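L-amino acid deaminase (Proteus vulgaris, PDB 5I39) probably catalyses the FAD-dependent oxidative deamination of L-amino acids as a membrane-bound flavoprotein. Local coordinates at residues I138-R141 with S142-V145; L161-R164 with L165-A168. All blocks are in the same frame, centred on the assembly; numbering follows the deposited sequence. Where two conformers were deposited one is given.

Interaction 1 (I138-R141 with S142-V145)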
loop_
_atom_site.group_PDB
_atom_site.type_symbol
_atom_site.label_atom_id
_atom_site.label_comp_id
_atom_site.label_asym_id
_atom_site.label_seq_id
_atom_site.Cartn_x
_atom_site.Cartn_y
_atom_site.Cartn_z
ATOM N N ILE A 138 -10.749 7.969 -18.741
ATOM C CA ILE A 138 -9.948 7.111 -19.625
ATOM C C ILE A 138 -9.520 7.867 -20.890
ATOM O O ILE A 138 -8.357 7.806 -21.289
ATOM C CB ILE A 138 -10.685 5.812 -20.010
ATOM C CG1 ILE A 138 -11.008 4.975 -18.760
ATOM C CG2 ILE A 138 -9.823 4.974 -20.950
ATOM C CD1 ILE A 138 -11.947 3.811 -19.001
ATOM N N ASP A 139 -10.466 8.563 -21.517
ATOM C CA ASP A 139 -10.175 9.350 -22.721
ATOM C C ASP A 139 -9.053 10.346 -22.444
ATOM O O ASP A 139 -8.040 10.363 -23.154
ATOM C CB ASP A 139 -11.424 10.085 -23.220
ATOM C CG ASP A 139 -11.194 10.822 -24.542
ATOM O OD1 ASP A 139 -10.133 10.638 -25.177
ATOM O OD2 ASP A 139 -12.082 11.594 -24.951
ATOM N N GLU A 140 -9.220 11.158 -21.407
ATOM C CA GLU A 140 -8.212 12.166 -21.078
ATOM C C GLU A 140 -6.834 11.556 -20.824
ATOM O O GLU A 140 -5.828 12.071 -21.312
ATOM C CB GLU A 140 -8.662 13.011 -19.882
ATOM C CG GLU A 140 -9.803 13.967 -20.205
ATOM C CD GLU A 140 -9.443 14.979 -21.282
ATOM O OE1 GLU A 140 -8.330 15.537 -21.242
ATOM O OE2 GLU A 140 -10.272 15.204 -22.185
ATOM N N ARG A 141 -6.778 10.449 -20.090
ATOM C CA ARG A 141 -5.487 9.811 -19.836
ATOM C C ARG A 141 -4.873 9.234 -21.122
ATOM O O ARG A 141 -3.677 9.391 -21.360
ATOM C CB ARG A 141 -5.596 8.746 -18.742
ATOM C CG ARG A 141 -4.271 8.104 -18.339
ATOM C CD ARG A 141 -3.156 9.099 -18.027
ATOM N NE ARG A 141 -3.470 9.984 -16.904
ATOM C CZ ARG A 141 -2.645 10.914 -16.419
ATOM N NH1 ARG A 141 -1.429 11.093 -16.938
ATOM N NH2 ARG A 141 -3.035 11.669 -15.397
ATOM N N SER A 142 -5.699 8.625 -21.972
ATOM C CA SER A 142 -5.218 8.074 -23.245
ATOM C C SER A 142 -4.594 9.136 -24.157
ATOM O O SER A 142 -3.664 8.845 -24.898
ATOM C CB SER A 142 -6.342 7.334 -23.992
ATOM O OG SER A 142 -7.207 8.210 -24.699
ATOM N N LYS A 143 -5.103 10.364 -24.100
ATOM C CA LYS A 143 -4.571 11.443 -24.941
ATOM C C LYS A 143 -3.202 11.943 -24.477
ATOM O O LYS A 143 -2.465 12.533 -25.260
ATOM C CB LYS A 143 -5.561 12.602 -25.009
ATOM C CG LYS A 143 -6.845 12.230 -25.725
ATOM C CD LYS A 143 -7.765 13.420 -25.921
ATOM C CE LYS A 143 -8.387 13.902 -24.621
ATOM N NZ LYS A 143 -9.256 15.081 -24.877
ATOM N N ASN A 144 -2.866 11.709 -23.210
ATOM C CA ASN A 144 -1.581 12.120 -22.656
ATOM C C ASN A 144 -1.238 11.234 -21.461
ATOM O O ASN A 144 -1.463 11.604 -20.311
ATOM C CB ASN A 144 -1.634 13.608 -22.265
ATOM C CG ASN A 144 -0.290 14.152 -21.803
ATOM O OD1 ASN A 144 0.743 13.494 -21.931
ATOM N ND2 ASN A 144 -0.302 15.369 -21.268
ATOM N N VAL A 145 -0.699 10.051 -21.736
ATOM C CA VAL A 145 -0.452 9.073 -20.668
ATOM C C VAL A 145 0.597 9.604 -19.685
ATOM O O VAL A 145 0.444 9.456 -18.469
ATOM C CB VAL A 145 -0.059 7.684 -21.219
ATOM C CG1 VAL A 145 0.295 6.722 -20.090
ATOM C CG2 VAL A 145 -1.205 7.103 -22.038
HETATM O O HOH W 1 -11.056 13.865 -26.407
#

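Interaction 2 (L161-R164 with L165-A168)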
loop_
_atom_site.group_PDB
_atom_site.type_symbol
_atom_site.label_atom_id
_atom_site.label_comp_id
_atom_site.label_asym_id
_atom_site.label_seq_id
_atom_site.Cartn_x
_atom_site.Cartn_y
_atom_site.Cartn_z
ATOM N N LEU A 161 -16.658 -8.996 -21.028
ATOM C CA LEU A 161 -17.230 -8.700 -19.718
ATOM C C LEU A 161 -17.876 -9.933 -19.088
ATOM O O LEU A 161 -17.676 -10.218 -17.903
ATOM C CB LEU A 161 -18.251 -7.568 -19.821
ATOM C CG LEU A 161 -18.953 -7.166 -18.518
ATOM C CD1 LEU A 161 -17.961 -6.717 -17.457
ATOM C CD2 LEU A 161 -19.968 -6.071 -18.793
ATOM N N ASN A 162 -18.656 -10.655 -19.885
ATOM C CA ASN A 162 -19.345 -11.849 -19.400
ATOM C C ASN A 162 -18.383 -12.896 -18.849
ATOM O O ASN A 162 -18.686 -13.559 -17.855
ATOM C CB ASN A 162 -20.197 -12.463 -20.511
ATOM C CG ASN A 162 -21.316 -11.545 -20.973
ATOM O OD1 ASN A 162 -21.744 -10.651 -20.247
ATOM N ND2 ASN A 162 -21.787 -11.760 -22.195
ATOM N N GLN A 163 -17.222 -13.033 -19.487
ATOM C CA GLN A 163 -16.200 -13.972 -19.025
ATOM C C GLN A 163 -15.637 -13.552 -17.660
ATOM O O GLN A 163 -15.451 -14.401 -16.785
ATOM C CB GLN A 163 -15.090 -14.121 -20.075
ATOM C CG GLN A 163 -13.925 -15.032 -19.692
ATOM C CD GLN A 163 -14.342 -16.448 -19.317
ATOM O OE1 GLN A 163 -15.315 -16.986 -19.848
ATOM N NE2 GLN A 163 -13.598 -17.064 -18.400
ATOM N N ARG A 164 -15.395 -12.252 -17.477
ATOM C CA ARG A 164 -14.890 -11.735 -16.195
ATOM C C ARG A 164 -15.917 -11.844 -15.067
ATOM O O ARG A 164 -15.543 -11.941 -13.903
ATOM C CB ARG A 164 -14.460 -10.269 -16.308
ATOM C CG ARG A 164 -13.368 -9.955 -17.320
ATOM C CD ARG A 164 -12.039 -10.637 -17.061
ATOM N NE ARG A 164 -11.381 -10.195 -15.827
ATOM C CZ ARG A 164 -10.083 -10.349 -15.549
ATOM N NH1 ARG A 164 -9.249 -10.929 -16.410
ATOM N NH2 ARG A 164 -9.606 -9.912 -14.390
ATOM N N LEU A 165 -17.202 -11.816 -15.409
ATOM C CA LEU A 165 -18.282 -11.894 -14.422
ATOM C C LEU A 165 -19.081 -13.189 -14.534
ATOM O O LEU A 165 -20.281 -13.218 -14.250
ATOM C CB LEU A 165 -19.192 -10.670 -14.559
ATOM C CG LEU A 165 -18.507 -9.316 -14.361
ATOM C CD1 LEU A 165 -19.492 -8.189 -14.620
ATOM C CD2 LEU A 165 -17.918 -9.174 -12.966
ATOM N N ARG A 166 -18.408 -14.273 -14.906
ATOM C CA ARG A 166 -19.097 -15.544 -15.111
ATOM C C ARG A 166 -19.689 -16.057 -13.795
ATOM O O ARG A 166 -19.049 -15.996 -12.743
ATOM C CB ARG A 166 -18.187 -16.581 -15.775
ATOM C CG ARG A 166 -16.969 -17.025 -14.982
ATOM C CD ARG A 166 -16.052 -17.860 -15.865
ATOM N NE ARG A 166 -14.806 -18.234 -15.198
ATOM C CZ ARG A 166 -13.760 -17.427 -15.003
ATOM N NH1 ARG A 166 -13.774 -16.154 -15.405
ATOM N NH2 ARG A 166 -12.681 -17.898 -14.383
ATOM N N GLY A 167 -20.938 -16.507 -13.868
ATOM C CA GLY A 167 -21.693 -16.936 -12.694
ATOM C C GLY A 167 -22.413 -15.835 -11.932
ATOM O O GLY A 167 -23.018 -16.110 -10.897
ATOM N N ALA A 168 -22.362 -14.596 -12.425
ATOM C CA ALA A 168 -23.080 -13.486 -11.802
ATOM C C ALA A 168 -24.584 -13.644 -11.992
ATOM O O ALA A 168 -25.037 -14.045 -13.065
ATOM C CB ALA A 168 -22.628 -12.164 -12.396
#

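Interaction 1 (I138-R141 with S142-V145)
The carbonyl oxygen D139 O is gripped twice: S142 OG donates to it over 2.8 Å, tilted 18° from the carbonyl plane, and K143 N reaches it at 3.1 Å as the ordinary helical i to i+4 bond. S142 can do this because its OG sits between its own backbone N and carbonyl carbon (chi1 81°), folded back onto the preceding turn. K143 lays its aliphatic chain past D139, with K143 CG 3.7 Å from D139 OD1 in the conformer given. Its ammonium forms a salt bridge with E140, K143 NZ to E140 OE2 2.9 Å, coming from above the carboxylate plane, while in that same conformer a water that accepts from NZ donates to D139 OD2. This is the C-terminal end of helix 128-143, where N144 N turns to R141 O (3.1 Å), an i to i+3 bond. R141 closes the end from another side: its chain folds twice (50° and 61°), which brings NH1 round to donate to V145 O at 2.9 Å, near the guanidinium plane but above that of the carbonyl. R141 NH2 makes a salt bridge with D90, and the guanidinium also makes a cation-pi contact with F93, tying the helix end to helix 90-103.

Interaction 2 (L161-R164 with L165-A168)
L165 N closes the last turn of helix 158-164 on L161 O at 3.0 Å, and L165, the first residue to leave helical angles, opens a type II beta turn to A168, with A168 N bonded back to L165 O and G167 taking the positive phi (85°). The two leucines meet by their branch ends, L161 CD1 against L165 CD1 at 3.5 Å, the side chains crossing at a slant. Both are buried: L161 rests on A175 of strand 175-178, L165 on V122 and W172. On the exposed side R166 and Q163 run alongside each other in the same direction. R166 sets out with CG between its backbone N and carbonyl carbon (chi1 64°) and then stays extended to NE, which carries the guanidinium back to the helix end. There NH1 donates to Q163 O over 2.8 Å, the oxygen lying in the guanidinium plane. Q163 NE2 sits over one face of that guanidinium, toward its rim, 3.4 Å from R166 CZ, a contact and not a bond, since NE2 and NH1 are both donors; the amide and guanidinium planes are 16° apart. R164 points another way: in the conformer given, its NH2 bonds to Q119 O of strand 117-123. A C-terminal carbonyl that lacks a helical N-H partner is thus met by a charged donor, and the positive guanidinium at the negative end of the helix dipole probably gains some electrostatic stabilisation.

In the fold
Interactions 1 and 2 both lie at the C-terminal ends of helices, 128-143 and 158-164, and follow each other along the chain with strand 153-156 between them. Their centres are 27 Å apart and their nearest atoms about 12 Å, so they do not touch. The sheet joins them indirectly: I138 leans on T153 and I155 of strand 153-156, which pairs with strand 175-178, where A175 and F177 receive L161 and R164. Interaction 1 is a surface contact away from the FAD sites. Interaction 2 is nearer, the side chains of R164 and L165 each about 11 Å from those of Q82 and Y80 respectively, both FAD-binding residues.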